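Local coordinates for protein GH5 (Bacteroidetes bacterium AC2a, PDB 4YHE) that probably hydrolyses beta-1,4-glucosidic links of cellulose, as a family 5 glycoside hydrolase encoded with a polysaccharide utilization locus, at residues 39-53 and 344-356. Sequence-based numbering, arbitrary orientation.
Sequences NKAATQQTFNGLAKA and GVIDHATGRFIGN
The amide of Asn39 lies flat over one face of the His348 imidazole, the two planes 12° apart, with Asn39 CG 3.4 Å from His348 ND1. Asn39 OD1 sits toward the rim of the ring and takes a bond from a water that in turn accepts from His348 N, while Asn39 ND2 is held by the carbonyls of Asn22 and Asn333. Gln23 and Asp332 bind the two ring nitrogens and so fix the imidazole's rotation. In this (beta/alpha)8 barrel, the loop after strand 327-332 packs against the start of helix 44-53 and the segment leading into it. Thr43 and Thr46 form a capping box there. With OG1 anti to its carbonyl carbon (chi1 -52°), Thr46 turns its hydroxyl to both Thr43 N and His348 O. It accepts from Thr43 N, nearly straight at 177°. Thr46 OG1 donates to His348 O at 2.6 Å, from above the carbonyl plane. A valine in place of Thr46 would probably leave both Thr43 N and His348 O without this mate. Thr43 OG1 donates to Ala349 O at 2.6 Å. Two residues on, Gly351 brings its CA to 3.7 Å from Thr46 CA, where a side chain would run into Gln45 O. Farther along, Leu50 CD2 meets Ile346 CD1.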
loop_
_atom_site.group_PDB
_atom_site.type_symbol
_atom_site.label_atom_id
_atom_site.label_comp_id
_atom_site.label_asym_id
_atom_site.label_seq_id
_atom_site.Cartn_x
_atom_site.Cartn_y
_atom_site.Cartn_z
ATOM N N ASN A 39 14.341 9.873 7.587
ATOM C CA ASN A 39 14.798 9.761 6.194
ATOM C C ASN A 39 15.194 11.121 5.694
ATOM O O ASN A 39 14.565 12.112 6.060
ATOM C CB ASN A 39 13.716 9.159 5.284
ATOM C CG ASN A 39 13.574 7.656 5.488
ATOM O OD1 ASN A 39 14.524 6.900 5.253
ATOM N ND2 ASN A 39 12.411 7.220 5.953
ATOM N N LYS A 40 16.198 11.164 4.820
ATOM C CA LYS A 40 16.473 12.365 4.063
ATOM C C LYS A 40 15.495 12.522 2.910
ATOM O O LYS A 40 14.860 11.552 2.461
ATOM C CB LYS A 40 17.936 12.408 3.623
ATOM C CG LYS A 40 18.868 12.453 4.828
ATOM C CD LYS A 40 20.332 12.622 4.452
ATOM C CE LYS A 40 21.216 12.695 5.709
ATOM N NZ LYS A 40 20.996 11.662 6.769
ATOM N N ALA A 41 15.388 13.741 2.407
ATOM C CA ALA A 41 14.376 14.049 1.396
ATOM C C ALA A 41 14.691 13.330 0.081
ATOM O O ALA A 41 15.860 13.153 -0.240
ATOM C CB ALA A 41 14.278 15.550 1.167
ATOM N N ALA A 42 13.651 12.955 -0.671
ATOM C CA ALA A 42 13.870 12.222 -1.909
ATOM C C ALA A 42 14.383 13.154 -2.991
ATOM O O ALA A 42 14.120 14.354 -2.970
ATOM C CB ALA A 42 12.605 11.513 -2.335
ATOM N N THR A 43 15.136 12.593 -3.933
ATOM C CA THR A 43 15.666 13.357 -5.037
ATOM C C THR A 43 15.347 12.632 -6.329
ATOM O O THR A 43 14.813 11.538 -6.316
ATOM C CB THR A 43 17.213 13.503 -4.937
ATOM O OG1 THR A 43 17.889 12.230 -5.088
ATOM C CG2 THR A 43 17.593 14.128 -3.631
ATOM N N GLN A 44 15.658 13.238 -7.462
ATOM C CA GLN A 44 15.512 12.497 -8.729
ATOM C C GLN A 44 16.254 11.187 -8.734
ATOM O O GLN A 44 15.796 10.219 -9.334
ATOM C CB GLN A 44 16.026 13.328 -9.914
ATOM C CG GLN A 44 15.647 12.754 -11.282
ATOM C CD GLN A 44 14.140 12.625 -11.485
ATOM O OE1 GLN A 44 13.395 13.602 -11.391
ATOM N NE2 GLN A 44 13.684 11.405 -11.774
ATOM N N GLN A 45 17.434 11.169 -8.125
ATOM C CA GLN A 45 18.271 9.982 -8.069
ATOM C C GLN A 45 17.547 8.832 -7.334
ATOM O O GLN A 45 17.726 7.660 -7.667
ATOM C CB GLN A 45 19.621 10.309 -7.407
ATOM C CG GLN A 45 20.567 11.193 -8.251
ATOM C CD GLN A 45 20.015 12.591 -8.580
ATOM O OE1 GLN A 45 19.698 13.422 -7.681
ATOM N NE2 GLN A 45 19.889 12.868 -9.888
ATOM N N THR A 46 16.731 9.165 -6.328
ATOM C CA THR A 46 15.912 8.161 -5.676
ATOM C C THR A 46 15.084 7.385 -6.694
ATOM O O THR A 46 15.167 6.151 -6.766
ATOM C CB THR A 46 14.936 8.773 -4.649
ATOM O OG1 THR A 46 15.656 9.625 -3.748
ATOM C CG2 THR A 46 14.237 7.681 -3.864
ATOM N N PHE A 47 14.316 8.109 -7.495
ATOM C CA PHE A 47 13.392 7.499 -8.438
ATOM C C PHE A 47 14.125 6.837 -9.600
ATOM O O PHE A 47 13.692 5.788 -10.083
ATOM C CB PHE A 47 12.385 8.528 -8.912
ATOM C CG PHE A 47 11.554 9.074 -7.786
ATOM C CD1 PHE A 47 10.477 8.354 -7.304
ATOM C CD2 PHE A 47 11.882 10.266 -7.189
ATOM C CE1 PHE A 47 9.729 8.829 -6.243
ATOM C CE2 PHE A 47 11.147 10.748 -6.118
ATOM C CZ PHE A 47 10.067 10.037 -5.654
ATOM N N ASN A 48 15.248 7.410 -10.005
ATOM C CA ASN A 48 16.104 6.749 -11.010
ATOM C C ASN A 48 16.587 5.369 -10.522
ATOM O O ASN A 48 16.607 4.377 -11.273
ATOM C CB ASN A 48 17.321 7.651 -11.329
ATOM C CG ASN A 48 16.939 8.934 -12.078
ATOM O OD1 ASN A 48 15.809 9.124 -12.518
ATOM N ND2 ASN A 48 17.917 9.806 -12.256
ATOM N N GLY A 49 16.966 5.313 -9.249
ATOM C CA GLY A 49 17.395 4.079 -8.610
ATOM C C GLY A 49 16.319 3.021 -8.666
ATOM O O GLY A 49 16.600 1.866 -8.978
ATOM N N LEU A 50 15.078 3.422 -8.383
ATOM C CA LEU A 50 13.969 2.488 -8.405
ATOM C C LEU A 50 13.771 1.896 -9.821
ATOM O O LEU A 50 13.640 0.697 -9.969
ATOM C CB LEU A 50 12.682 3.161 -7.962
ATOM C CG LEU A 50 12.743 3.797 -6.558
ATOM C CD1 LEU A 50 11.378 4.377 -6.247
ATOM C CD2 LEU A 50 13.146 2.776 -5.521
ATOM N N ALA A 51 13.757 2.748 -10.833
ATOM C CA ALA A 51 13.529 2.292 -12.207
ATOM C C ALA A 51 14.644 1.393 -12.684
ATOM O O ALA A 51 14.396 0.361 -13.286
ATOM C CB ALA A 51 13.367 3.478 -13.148
ATOM N N LYS A 52 15.868 1.761 -12.353
ATOM C CA LYS A 52 17.053 0.954 -12.670
ATOM C C LYS A 52 17.030 -0.432 -12.046
ATOM O O LYS A 52 17.513 -1.405 -12.639
ATOM C CB LYS A 52 18.294 1.699 -12.199
ATOM C CG LYS A 52 19.598 0.989 -12.455
ATOM C CD LYS A 52 20.741 1.983 -12.291
ATOM C CE LYS A 52 22.089 1.292 -12.170
ATOM N NZ LYS A 52 22.341 0.460 -13.373
ATOM N N ALA A 53 16.443 -0.539 -10.846
ATOM C CA ALA A 53 16.352 -1.819 -10.167
ATOM C C ALA A 53 15.292 -2.732 -10.767
ATOM O O ALA A 53 15.293 -3.930 -10.469
ATOM C CB ALA A 53 16.046 -1.615 -8.690
ATOM N N GLY A 344 14.212 -1.181 5.271
ATOM C CA GLY A 344 14.924 -0.347 4.327
ATOM C C GLY A 344 15.776 -1.188 3.388
ATOM O O GLY A 344 16.594 -1.978 3.839
ATOM N N VAL A 345 15.558 -1.050 2.098
ATOM C CA VAL A 345 16.450 -1.711 1.113
ATOM C C VAL A 345 17.103 -0.741 0.110
ATOM O O VAL A 345 18.145 -1.092 -0.463
ATOM C CB VAL A 345 15.738 -2.847 0.330
ATOM C CG1 VAL A 345 15.269 -3.954 1.272
ATOM C CG2 VAL A 345 14.592 -2.319 -0.510
ATOM N N ILE A 346 16.473 0.418 -0.121
ATOM C CA ILE A 346 17.003 1.489 -0.951
ATOM C C ILE A 346 16.980 2.808 -0.214
ATOM O O ILE A 346 15.970 3.162 0.410
ATOM C CB ILE A 346 16.225 1.604 -2.273
ATOM C CG1 ILE A 346 16.578 0.422 -3.169
ATOM C CG2 ILE A 346 16.517 2.907 -3.016
ATOM C CD1 ILE A 346 15.689 0.273 -4.375
ATOM N N ASP A 347 18.103 3.532 -0.289
ATOM C CA ASP A 347 18.236 4.838 0.355
ATOM C C ASP A 347 17.259 5.863 -0.237
ATOM O O ASP A 347 17.202 6.067 -1.444
ATOM C CB ASP A 347 19.701 5.331 0.279
ATOM C CG ASP A 347 19.929 6.620 1.063
ATOM O OD1 ASP A 347 19.481 7.692 0.623
ATOM O OD2 ASP A 347 20.587 6.541 2.111
ATOM N N HIS A 348 16.473 6.513 0.627
ATOM C CA HIS A 348 15.419 7.390 0.149
ATOM C C HIS A 348 15.913 8.674 -0.519
ATOM O O HIS A 348 15.163 9.271 -1.271
ATOM C CB HIS A 348 14.428 7.719 1.292
ATOM C CG HIS A 348 13.621 6.543 1.742
ATOM N ND1 HIS A 348 12.429 6.681 2.415
ATOM C CD2 HIS A 348 13.837 5.213 1.628
ATOM C CE1 HIS A 348 11.945 5.484 2.695
ATOM N NE2 HIS A 348 12.780 4.574 2.221
ATOM N N ALA A 349 17.155 9.103 -0.252
ATOM C CA ALA A 349 17.700 10.280 -0.910
ATOM C C ALA A 349 18.603 9.987 -2.116
ATOM O O ALA A 349 18.674 10.811 -3.033
ATOM C CB ALA A 349 18.442 11.166 0.071
ATOM N N THR A 350 19.295 8.857 -2.089
ATOM C CA THR A 350 20.308 8.552 -3.117
ATOM C C THR A 350 19.856 7.517 -4.131
ATOM O O THR A 350 20.416 7.463 -5.213
ATOM C CB THR A 350 21.640 8.052 -2.512
ATOM O OG1 THR A 350 21.467 6.733 -1.981
ATOM C CG2 THR A 350 22.161 8.961 -1.430
ATOM N N GLY A 351 18.870 6.680 -3.786
ATOM C CA GLY A 351 18.446 5.593 -4.663
ATOM C C GLY A 351 19.393 4.398 -4.697
ATOM O O GLY A 351 19.202 3.472 -5.483
ATOM N N ARG A 352 20.403 4.399 -3.853
ATOM C CA ARG A 352 21.331 3.288 -3.783
ATOM C C ARG A 352 20.839 2.213 -2.839
ATOM O O ARG A 352 20.131 2.502 -1.869
ATOM C CB ARG A 352 22.692 3.794 -3.327
ATOM C CG ARG A 352 23.314 4.659 -4.414
ATOM C CD ARG A 352 24.813 4.677 -4.290
ATOM N NE ARG A 352 25.196 5.910 -3.649
ATOM C CZ ARG A 352 25.354 7.066 -4.286
ATOM N NH1 ARG A 352 25.192 7.151 -5.611
ATOM N NH2 ARG A 352 25.686 8.137 -3.586
ATOM N N PHE A 353 21.259 0.980 -3.085
ATOM C CA PHE A 353 20.979 -0.095 -2.124
ATOM C C PHE A 353 21.547 0.144 -0.718
ATOM O O PHE A 353 22.649 0.682 -0.527
ATOM C CB PHE A 353 21.446 -1.439 -2.655
ATOM C CG PHE A 353 20.751 -1.840 -3.909
ATOM C CD1 PHE A 353 19.393 -2.109 -3.901
ATOM C CD2 PHE A 353 21.448 -1.905 -5.114
ATOM C CE1 PHE A 353 18.734 -2.450 -5.061
ATOM C CE2 PHE A 353 20.790 -2.247 -6.287
ATOM C CZ PHE A 353 19.444 -2.530 -6.265
ATOM N N ILE A 354 20.762 -0.263 0.262
ATOM C CA ILE A 354 21.139 -0.243 1.671
ATOM C C ILE A 354 21.582 -1.647 2.008
ATOM O O ILE A 354 20.800 -2.607 1.883
ATOM C CB ILE A 354 19.936 0.109 2.569
ATOM C CG1 ILE A 354 19.447 1.518 2.260
ATOM C CG2 ILE A 354 20.294 -0.024 4.039
ATOM C CD1 ILE A 354 18.134 1.879 2.885
ATOM N N GLY A 355 22.829 -1.789 2.421
ATOM C CA GLY A 355 23.316 -3.084 2.915
ATOM C C GLY A 355 23.191 -4.164 1.848
ATOM O O GLY A 355 23.598 -3.965 0.730
ATOM N N ASN A 356 22.604 -5.293 2.204
ATOM C CA ASN A 356 22.281 -6.346 1.237
ATOM C C ASN A 356 20.908 -6.240 0.581
ATOM O O ASN A 356 20.350 -7.251 0.126
ATOM C CB ASN A 356 22.458 -7.740 1.880
ATOM C CG ASN A 356 21.467 -8.030 3.016
ATOM O OD1 ASN A 356 20.458 -7.323 3.249
ATOM N ND2 ASN A 356 21.765 -9.093 3.746
HETATM O O HOH W 1 16.611 6.517 3.632
#